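Local coordinates for protein type III effector (Vibrio parahaemolyticus, PDB 2QHQ) that is of unknown biochemical function but belongs to the HopJ family and is probably a type III effector, at residues Pro45-Asn50 and Gln116-Ala121. Numbering follows the deposited sequence. Where two conformers were deposited one is given.
Sequences PAAFTN and QFETSA
F48 and F117 face each other as a non-hydrogen-bonded antiparallel pair: they exchange no backbone bond with each other, while the neighbouring T49 and Q116 bond in both directions, and the CA-CA separation of 4.2 Å is consistent with this. Followed outward, the F48 side chain starts with CB 3.4 Å from Q116 O; the same CB stands 3.9 Å from the centroid of the F117 ring, a CH-pi contact over the face. At CG it turns between the backbone N and the carbonyl carbon (chi1 75°). Beyond, the ring edge at CD2 has A46 O in its plane, 3.9 Å away, and the ring lies against C64, N103 and I115. The two rings form an offset pair, 17° between planes, with little overlap. A46 takes the edge of the F117 ring, its CB 4.1 Å from CD1 of F117, and also packs on CB of A121 and CG2 of T119.

Backbone bonds flank the aromatic pair. T49 N meets Q116 O at 2.8 Å and Q116 N meets T49 O at 3.0 Å. Just past the strand, E118 N reaches A47 O at 2.9 Å in an almost straight bond (174° at the hydrogen). The segments are also bridged by water, one molecule at A47 N and E118 OE1, another further on between P45 O and S120 O. T119 N and O are buried without a partner.

C64, F67 and L71 also touch F117, so the phenylalanine face turns inward, whereas T49 and Q116 occupy the other. The arrangement is the pairing of the central strand 48-50 of a small antiparallel sheet with 115-117, an outermost strand within this chain, in a largely helical HopJ-family protein.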
# COMPACT_ATOMS: atom_id res chain seq x y z
N PRO B 45 9.24 14.62 4.48
CA PRO B 45 8.38 14.43 5.65
C PRO B 45 6.89 14.58 5.32
O PRO B 45 6.53 15.31 4.38
CB PRO B 45 8.82 15.56 6.59
CG PRO B 45 9.39 16.61 5.71
CD PRO B 45 10.12 15.79 4.63
N ALA B 46 6.06 13.89 6.09
CA ALA B 46 4.60 13.88 5.88
C ALA B 46 3.90 13.63 7.18
O ALA B 46 4.31 12.74 7.95
CB ALA B 46 4.23 12.78 4.88
N ALA B 47 2.83 14.39 7.43
CA ALA B 47 1.96 14.11 8.58
C ALA B 47 1.16 12.85 8.30
O ALA B 47 0.74 12.61 7.16
CB ALA B 47 1.02 15.29 8.84
N PHE B 48 0.96 12.03 9.34
CA PHE B 48 0.08 10.86 9.20
C PHE B 48 -0.56 10.48 10.51
O PHE B 48 0.05 10.64 11.57
CB PHE B 48 0.81 9.66 8.57
CG PHE B 48 1.79 8.94 9.49
CD1 PHE B 48 1.46 7.68 10.02
CD2 PHE B 48 3.05 9.48 9.76
CE1 PHE B 48 2.39 6.97 10.84
CE2 PHE B 48 3.99 8.79 10.56
CZ PHE B 48 3.65 7.53 11.10
N THR B 49 -1.80 10.00 10.42
CA THR B 49 -2.48 9.47 11.59
C THR B 49 -2.35 7.96 11.58
O THR B 49 -2.17 7.35 10.52
CB THR B 49 -3.96 9.87 11.64
OG1 THR B 49 -4.55 9.69 10.34
CG2 THR B 49 -4.10 11.33 12.06
N ASN B 50 -2.38 7.39 12.77
CA ASN B 50 -2.14 5.97 12.94
C ASN B 50 -2.99 5.52 14.12
O ASN B 50 -2.54 5.51 15.27
CB ASN B 50 -0.65 5.76 13.17
CG ASN B 50 -0.27 4.29 13.41
OD1 ASN B 50 -1.09 3.37 13.25
ND2 ASN B 50 0.98 4.08 13.82
N GLN B 116 -3.52 7.01 7.83
CA GLN B 116 -3.91 8.00 6.83
C GLN B 116 -2.78 9.02 6.71
O GLN B 116 -2.48 9.72 7.68
CB GLN B 116 -5.20 8.70 7.25
CG GLN B 116 -5.63 9.86 6.34
CD GLN B 116 -6.87 9.57 5.51
OE1 GLN B 116 -7.39 8.45 5.49
NE2 GLN B 116 -7.37 10.60 4.84
N PHE B 117 -2.15 9.05 5.55
CA PHE B 117 -1.13 10.08 5.24
C PHE B 117 -1.78 11.34 4.70
O PHE B 117 -2.75 11.27 3.91
CB PHE B 117 -0.15 9.55 4.19
CG PHE B 117 0.95 8.70 4.76
CD1 PHE B 117 2.18 9.28 5.06
CD2 PHE B 117 0.78 7.33 4.94
CE1 PHE B 117 3.22 8.52 5.56
CE2 PHE B 117 1.82 6.56 5.46
CZ PHE B 117 3.05 7.16 5.77
N GLU B 118 -1.24 12.49 5.09
CA GLU B 118 -1.65 13.76 4.54
C GLU B 118 -1.09 13.96 3.14
O GLU B 118 -1.74 14.54 2.27
CB GLU B 118 -1.24 14.92 5.48
CG GLU B 118 -1.75 16.26 4.98
CD GLU B 118 -1.34 17.47 5.83
OE1 GLU B 118 -0.15 17.58 6.21
OE2 GLU B 118 -2.21 18.34 6.05
N THR B 119 0.12 13.45 2.92
CA THR B 119 0.78 13.51 1.63
C THR B 119 1.81 12.39 1.57
O THR B 119 2.04 11.71 2.56
CB THR B 119 1.42 14.89 1.43
OG1 THR B 119 1.84 15.02 0.06
CG2 THR B 119 2.55 15.12 2.42
N SER B 120 2.41 12.18 0.40
CA SER B 120 3.34 11.05 0.23
C SER B 120 4.72 11.39 0.76
O SER B 120 5.18 12.54 0.67
CB SER B 120 3.41 10.60 -1.22
OG SER B 120 3.63 11.68 -2.06
N ALA B 121 5.37 10.38 1.32
CA ALA B 121 6.68 10.55 1.94
C ALA B 121 7.84 9.98 1.15
O ALA B 121 8.98 10.37 1.39
CB ALA B 121 6.67 9.98 3.40
O HOH W 1 5.64 14.90 1.98
O HOH W 2 2.06 16.46 5.62